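Local coordinates for protein Alpha/beta hydrolase (Novosphingobium aromaticivorans, PDB 3BWX) that probably acts as a hydrolase of the alpha/beta fold, on a substrate that is not established, and binds calcium ions in the crystal, at residues 45-50 and 182-187; 54-59 and 280-285; 232-235 and 240-243. The protein carries 1 engineered substitution. All blocks are in the same frame, centred on the assembly; numbering follows the deposited sequence.

How the contacts relate
The three contacts are spread over one alpha/beta hydrolase chain, their centres 19 to 22 Å from one another. Contact 1 joins helix 46-52 to helix 175-185, and contact 2 joins the approach to strand 58-61 to the C-terminal helix 272-282. These two meet directly, with Ala49 CB 4.1 Å from Val58 CG1, where helix 46-52 and strand 58-61 follow each other in the chain. Contacts 2 and 3 both reach the central sheet, contact 3, nested inside the loop closed by contact 2, through strand 230-235. The probable nucleophile elbow follows strand 99-104 of that sheet. The annotated calcium site lies apart from all three contacts; a bound calcium is about 11 Å from the Leu282 side chain.

Contact 1 of 3, residues 45-50 and 182-187; sequences FEDLAT and AKRIMV. With EDO (1,2-ethanediol), chain G.
A salt-bridge network of Glu46, Asp47 and Arg184 joins the core domain to the helices inserted between strands 122-128 and 230-235, an insertion that forms a cap in many alpha/beta hydrolases. Arg184, near the end of helix 175-185, reaches across to helix 46-52 with a chain extended from CG to NE and presents the edge of its guanidinium to both acids. Arg184 NE donates to Glu46 OE2 over 2.8 Å in a fairly straight bond, the N-H...O angle being 160°. The oxygen lies close to the guanidinium plane but is itself approached from above the carboxylate, whose plane stands 85° from that of the guanidinium. Glu46 reaches this position with CG between its backbone N and carbonyl carbon (chi1 63°) and an extended chain beyond, which also brings OE2 to 3.4 Å from Arg184 CG. Asp47 meets a second nitrogen: its OD2 forms a salt bridge to Arg184 NH2 at 3.1 Å. The same OD2 accepts a 2.6 Å hydrogen bond from O1 of an ethanediol, probably from the crystallisation liquor, which also binds Arg51. Asp270 completes the cluster by a salt bridge to Arg184 NH1. The arginine's positive charge is likely to favour the ionised forms of Glu46 and Asp47. With a leucine here, Glu46, Asp47 and Asp270 would probably be left close together without the cation they share. Backbone carbonyls on the same helix add further ties to the core, Lys183 O to Arg43 and Arg184 O to Asn41. On the core side Glu46 and Ala49 rest on strand 17-23, whereas helix 175-185 packs against helix 155-166 and runs into strand 186-188, which pairs with strand 194-196.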
# COMPACT_ATOMS: atom_id res chain seq x y z
N PHE A 45 -1.55 6.07 4.81
CA PHE A 45 -2.98 6.08 5.12
C PHE A 45 -3.41 7.05 6.21
O PHE A 45 -4.54 7.01 6.71
CB PHE A 45 -3.39 4.65 5.48
CG PHE A 45 -3.15 3.67 4.38
CD1 PHE A 45 -3.97 3.66 3.23
CD2 PHE A 45 -2.08 2.79 4.44
CE1 PHE A 45 -3.72 2.77 2.19
CE2 PHE A 45 -1.84 1.92 3.38
CZ PHE A 45 -2.64 1.91 2.29
N GLU A 46 -2.52 7.97 6.60
CA GLU A 46 -2.76 8.75 7.81
C GLU A 46 -4.01 9.65 7.68
O GLU A 46 -4.63 9.96 8.69
CB GLU A 46 -1.54 9.62 8.15
CG GLU A 46 -1.16 10.68 7.11
CD GLU A 46 0.16 11.44 7.34
OE1 GLU A 46 0.89 11.07 8.29
OE2 GLU A 46 0.46 12.38 6.53
N ASP A 47 -4.29 10.16 6.47
CA ASP A 47 -5.50 10.98 6.25
C ASP A 47 -6.74 10.12 5.91
O ASP A 47 -7.83 10.36 6.44
CB ASP A 47 -5.27 12.08 5.16
CG ASP A 47 -4.34 13.19 5.63
OD1 ASP A 47 -3.90 13.15 6.80
OD2 ASP A 47 -4.05 14.10 4.82
N LEU A 48 -6.56 9.10 5.07
CA LEU A 48 -7.71 8.23 4.73
C LEU A 48 -8.26 7.56 5.99
O LEU A 48 -9.44 7.47 6.18
CB LEU A 48 -7.28 7.15 3.74
CG LEU A 48 -8.39 6.19 3.32
CD1 LEU A 48 -9.48 6.94 2.61
CD2 LEU A 48 -7.80 5.07 2.47
N ALA A 49 -7.37 7.04 6.82
CA ALA A 49 -7.79 6.37 8.03
C ALA A 49 -8.61 7.30 8.94
O ALA A 49 -9.59 6.87 9.53
CB ALA A 49 -6.56 5.83 8.79
N THR A 50 -8.20 8.58 9.05
CA THR A 50 -8.95 9.53 9.89
C THR A 50 -10.32 9.83 9.29
O THR A 50 -11.26 10.12 10.03
CB THR A 50 -8.25 10.89 10.10
OG1 THR A 50 -8.06 11.53 8.85
CG2 THR A 50 -6.93 10.70 10.76
N ALA A 182 6.52 13.78 1.60
CA ALA A 182 7.89 13.51 2.06
C ALA A 182 7.80 12.90 3.46
O ALA A 182 8.49 11.90 3.74
CB ALA A 182 8.79 14.78 2.05
N LYS A 183 7.00 13.52 4.35
CA LYS A 183 6.97 13.05 5.73
C LYS A 183 6.32 11.69 5.83
O LYS A 183 6.56 10.96 6.80
CB LYS A 183 6.29 14.10 6.65
CG LYS A 183 7.14 15.36 6.75
CD LYS A 183 6.79 16.21 7.95
CE LYS A 183 7.49 15.68 9.19
NZ LYS A 183 7.11 16.44 10.42
N ARG A 184 5.49 11.32 4.87
CA ARG A 184 4.91 9.98 4.90
C ARG A 184 5.88 8.86 4.56
O ARG A 184 5.72 7.73 5.06
CB ARG A 184 3.70 9.86 3.97
CG ARG A 184 2.52 10.67 4.40
CD ARG A 184 1.40 10.62 3.41
NE ARG A 184 0.32 11.42 3.88
CZ ARG A 184 -0.87 11.53 3.27
NH1 ARG A 184 -1.08 10.98 2.08
NH2 ARG A 184 -1.79 12.30 3.82
N ILE A 185 6.88 9.16 3.73
CA ILE A 185 7.77 8.13 3.20
C ILE A 185 9.21 8.21 3.73
O ILE A 185 10.01 7.29 3.54
CB ILE A 185 7.69 8.10 1.65
CG1 ILE A 185 8.45 9.25 0.99
CG2 ILE A 185 6.21 8.07 1.20
CD1 ILE A 185 8.32 9.16 -0.54
N MSE A 186 9.52 9.32 4.42
CA MSE A 186 10.85 9.54 4.95
C MSE A 186 10.74 9.89 6.41
O MSE A 186 9.69 10.25 6.92
CB MSE A 186 11.61 10.65 4.17
CG MSE A 186 11.52 10.55 2.69
SE MSE A 186 12.66 11.80 1.78
CE MSE A 186 14.31 10.95 2.19
N VAL A 187 11.87 9.84 7.09
CA VAL A 187 11.92 10.08 8.54
C VAL A 187 13.23 10.76 8.92
O VAL A 187 14.26 10.54 8.31
CB VAL A 187 11.73 8.74 9.30
CG1 VAL A 187 12.92 7.83 9.10
CG2 VAL A 187 11.57 9.01 10.77
C1 EDO G . -5.16 15.64 2.09
O1 EDO G . -5.73 14.61 2.90
C2 EDO G . -6.29 16.44 1.48
O2 EDO G . -7.00 17.12 2.53

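Contact 2 of 3, residues 54-59 and 280-285; sequences GDWRVL and RLLERV
The 2.9 Å hydrogen bond from Arg284 N to Leu281 O helps to shape the chain end that sets Leu282 and Val285 against the indole of Trp56. The type I turn from Leu282 to Val285 overlaps this, its backbone bond from Val285 N to Leu282 O measuring 3.3 Å, and it brings both side chains to the same tryptophan. Leu282 covers one face of the ring. Its CD2 makes a CH-pi contact, 4.0 Å from the centroid of the six-membered ring and only 15° off the ring normal, and the other methyl reaches the pyrrole portion, Leu282 CD1 standing 3.7 Å from Trp56 NE1. Leu282 CB closes in as well, 3.6 Å from Trp56 CZ2, so the leucine lies along the indole instead of touching it with one methyl alone. Val285 and Trp56 point at each other from opposite directions, and the valine meets the ring edge: its CB, near the ring plane, lies 4.0 Å from Trp56 CH2, and its two methyls are hardly farther from that carbon. Arg29 adds a cation-pi interaction with the same indole. Behind the contact, Leu282 also packs on Leu52 of helix 46-52 and Val100 of strand 99-104, while Val285 touches Val100 and, on strand 122-128, Ala123 and Ala124. The C-terminal segment is also held by a salt bridge from Arg280 to Glu256 of strand 255-260 and a hydrogen bond from Arg284 to Gly254 O, just before it. Between the two segments themselves there is no hydrogen bond, so the chain terminus is joined to the residues leading into strand 58-61 by shape and dispersion, with the polarisable indole face receiving the leucine C-H groups.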
# COMPACT_ATOMS: atom_id res chain seq x y z
N GLY A 54 -14.13 5.57 13.16
CA GLY A 54 -15.40 5.71 13.85
C GLY A 54 -16.44 5.00 13.04
O GLY A 54 -17.04 4.04 13.51
N ASP A 55 -16.66 5.46 11.81
CA ASP A 55 -17.55 4.73 10.91
C ASP A 55 -17.05 3.32 10.63
O ASP A 55 -17.82 2.42 10.39
CB ASP A 55 -17.71 5.46 9.59
CG ASP A 55 -18.48 6.76 9.74
OD1 ASP A 55 -19.24 6.96 10.70
OD2 ASP A 55 -18.33 7.59 8.84
N TRP A 56 -15.75 3.16 10.64
CA TRP A 56 -15.04 1.91 10.46
C TRP A 56 -13.85 1.76 11.42
O TRP A 56 -13.16 2.75 11.77
CB TRP A 56 -14.45 1.85 9.03
CG TRP A 56 -15.50 1.91 7.96
CD1 TRP A 56 -16.01 3.04 7.45
CD2 TRP A 56 -16.23 0.82 7.37
NE1 TRP A 56 -17.00 2.75 6.54
CE2 TRP A 56 -17.16 1.39 6.49
CE3 TRP A 56 -16.17 -0.60 7.46
CZ2 TRP A 56 -18.02 0.61 5.71
CZ3 TRP A 56 -17.05 -1.37 6.68
CH2 TRP A 56 -17.94 -0.75 5.84
N ARG A 57 -13.63 0.54 11.85
CA ARG A 57 -12.34 0.20 12.46
C ARG A 57 -11.31 0.15 11.34
O ARG A 57 -11.58 -0.42 10.28
CB ARG A 57 -12.35 -1.15 13.14
CG ARG A 57 -13.35 -1.20 14.29
CD ARG A 57 -13.43 -2.61 14.86
NE ARG A 57 -14.23 -3.48 13.99
CZ ARG A 57 -14.18 -4.80 13.99
NH1 ARG A 57 -13.33 -5.46 14.77
NH2 ARG A 57 -14.98 -5.47 13.20
N VAL A 58 -10.10 0.64 11.57
CA VAL A 58 -9.12 0.67 10.50
C VAL A 58 -7.79 0.18 11.06
O VAL A 58 -7.36 0.64 12.13
CB VAL A 58 -8.91 2.09 9.91
CG1 VAL A 58 -7.99 2.03 8.66
CG2 VAL A 58 -10.20 2.82 9.52
N LEU A 59 -7.19 -0.79 10.37
CA LEU A 59 -5.88 -1.34 10.72
C LEU A 59 -4.90 -0.98 9.60
O LEU A 59 -5.16 -1.29 8.41
CB LEU A 59 -5.91 -2.87 10.80
CG LEU A 59 -6.48 -3.56 12.03
CD1 LEU A 59 -7.95 -3.55 11.88
CD2 LEU A 59 -5.92 -5.00 12.23
N ARG A 280 -18.21 4.77 -1.95
CA ARG A 280 -19.14 3.95 -2.73
C ARG A 280 -18.87 2.47 -2.56
O ARG A 280 -19.81 1.67 -2.46
CB ARG A 280 -19.10 4.31 -4.19
CG ARG A 280 -19.60 5.72 -4.51
CD ARG A 280 -19.83 5.91 -6.04
NE ARG A 280 -18.63 5.69 -6.86
CZ ARG A 280 -17.69 6.61 -7.06
NH1 ARG A 280 -17.87 7.80 -6.54
NH2 ARG A 280 -16.61 6.36 -7.79
N LEU A 281 -17.59 2.12 -2.49
CA LEU A 281 -17.16 0.70 -2.34
C LEU A 281 -17.58 0.19 -0.99
O LEU A 281 -18.19 -0.88 -0.87
CB LEU A 281 -15.66 0.57 -2.62
CG LEU A 281 -14.96 -0.79 -2.46
CD1 LEU A 281 -14.64 -1.22 -1.00
CD2 LEU A 281 -15.82 -1.84 -3.17
N LEU A 282 -17.38 1.02 0.02
CA LEU A 282 -17.69 0.64 1.40
C LEU A 282 -19.20 0.44 1.61
O LEU A 282 -19.61 -0.35 2.49
CB LEU A 282 -17.16 1.68 2.41
CG LEU A 282 -15.64 1.66 2.53
CD1 LEU A 282 -15.10 2.87 3.37
CD2 LEU A 282 -15.17 0.32 3.10
N GLU A 283 -20.04 1.12 0.81
CA GLU A 283 -21.50 0.90 0.88
C GLU A 283 -21.91 -0.47 0.41
O GLU A 283 -23.01 -0.91 0.72
CB GLU A 283 -22.27 1.91 0.04
CG GLU A 283 -22.11 3.30 0.51
CD GLU A 283 -22.93 4.28 -0.28
OE1 GLU A 283 -22.87 4.25 -1.54
OE2 GLU A 283 -23.63 5.09 0.36
N ARG A 284 -21.03 -1.19 -0.29
CA ARG A 284 -21.37 -2.47 -0.89
C ARG A 284 -21.01 -3.58 0.07
O ARG A 284 -21.24 -4.73 -0.21
CB ARG A 284 -20.64 -2.62 -2.23
CG ARG A 284 -21.06 -1.60 -3.28
CD ARG A 284 -20.05 -1.50 -4.42
NE ARG A 284 -20.03 -2.75 -5.15
CZ ARG A 284 -19.12 -3.09 -6.06
NH1 ARG A 284 -18.13 -2.28 -6.43
NH2 ARG A 284 -19.24 -4.27 -6.64
N VAL A 285 -20.46 -3.23 1.23
CA VAL A 285 -20.14 -4.23 2.25
C VAL A 285 -21.40 -4.77 2.90
O VAL A 285 -22.31 -3.99 3.17
CB VAL A 285 -19.23 -3.63 3.32
CG1 VAL A 285 -19.17 -4.52 4.59
CG2 VAL A 285 -17.86 -3.40 2.72
OXT VAL A 285 -21.50 -5.98 3.16

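Contact 3 of 3, residues 232-235 and 240-243; sequences VLRG and ILSA
Arg234 leaves strand 230-235 toward Leu241 of the loop that follows. Arg234 CB and CG lie 4.0 and 3.9 Å from Leu241 CD2, packing the aliphatic part against the leucine. CG is anti to the backbone N (chi1 -179°) and the chain stays extended to NE, carrying the head group to the Leu241 carbonyl. CD passes the carbonyl oxygens of Leu241 and Ser242. Arg234 NE donates to Leu241 O over 2.7 Å with an N-H...O angle of 161°, from above the carbonyl plane. CZ lies by Leu241 O and Ala243 N. Arg234 NH2 reaches Leu241 O at 3.1 Å, more bent but in the carbonyl plane. This side-on grip by two nitrogens holds the guanidinium's rotation, with a weak NH1 bond to Glu236 O adding to it. Ala243, the first residue of helix 243-250, sets its N over one guanidinium face, without a bond, and its CB 3.8 Å from Arg234 NH1. In many alpha/beta hydrolases this loop carries the acid of the catalytic triad. Val232 CG1 adds an apolar contact to Leu241 CD2, and both side chains rest on Met249 of that helix, while the strand runs between strands 122-128 and 255-260.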
# COMPACT_ATOMS: atom_id res chain seq x y z
N VAL A 232 -11.31 -0.55 -8.41
CA VAL A 232 -9.97 -0.37 -8.94
C VAL A 232 -9.74 1.12 -9.18
O VAL A 232 -10.50 1.74 -9.94
CB VAL A 232 -9.75 -1.16 -10.23
CG1 VAL A 232 -8.30 -0.99 -10.70
CG2 VAL A 232 -10.05 -2.61 -10.04
N LEU A 233 -8.76 1.71 -8.54
CA LEU A 233 -8.32 3.06 -8.80
C LEU A 233 -7.10 3.01 -9.72
O LEU A 233 -6.18 2.20 -9.57
CB LEU A 233 -7.97 3.80 -7.47
CG LEU A 233 -9.15 4.04 -6.50
CD1 LEU A 233 -8.70 4.39 -5.08
CD2 LEU A 233 -10.10 5.12 -7.04
N ARG A 234 -7.02 3.92 -10.67
CA ARG A 234 -5.89 3.99 -11.58
C ARG A 234 -5.49 5.46 -11.73
O ARG A 234 -6.36 6.31 -11.99
CB ARG A 234 -6.26 3.43 -12.97
CG ARG A 234 -5.10 3.48 -13.91
CD ARG A 234 -5.40 3.03 -15.31
NE ARG A 234 -4.15 3.27 -16.02
CZ ARG A 234 -3.86 4.30 -16.80
NH1 ARG A 234 -4.79 5.18 -17.20
NH2 ARG A 234 -2.63 4.43 -17.27
N GLY A 235 -4.19 5.75 -11.66
CA GLY A 235 -3.70 7.04 -12.09
C GLY A 235 -3.72 7.14 -13.61
O GLY A 235 -3.18 6.25 -14.26
N ILE A 240 2.51 1.73 -14.20
CA ILE A 240 2.45 0.42 -13.53
C ILE A 240 1.20 -0.29 -14.00
O ILE A 240 1.23 -1.46 -14.34
CB ILE A 240 2.51 0.56 -11.99
CG1 ILE A 240 3.95 0.84 -11.54
CG2 ILE A 240 1.93 -0.73 -11.27
CD1 ILE A 240 4.83 -0.43 -11.34
N LEU A 241 0.11 0.44 -14.08
CA LEU A 241 -1.19 -0.12 -14.50
C LEU A 241 -1.62 0.63 -15.76
O LEU A 241 -1.86 1.85 -15.69
CB LEU A 241 -2.21 0.03 -13.39
CG LEU A 241 -3.62 -0.46 -13.74
CD1 LEU A 241 -3.60 -1.96 -14.07
CD2 LEU A 241 -4.63 -0.21 -12.64
N SER A 242 -1.67 -0.08 -16.89
CA SER A 242 -2.09 0.49 -18.14
C SER A 242 -3.62 0.69 -18.20
O SER A 242 -4.39 -0.01 -17.49
CB SER A 242 -1.62 -0.39 -19.31
OG SER A 242 -2.45 -1.53 -19.49
N ALA A 243 -4.05 1.66 -19.01
CA ALA A 243 -5.48 1.86 -19.23
C ALA A 243 -6.15 0.61 -19.78
O ALA A 243 -7.28 0.26 -19.39
CB ALA A 243 -5.75 3.07 -20.15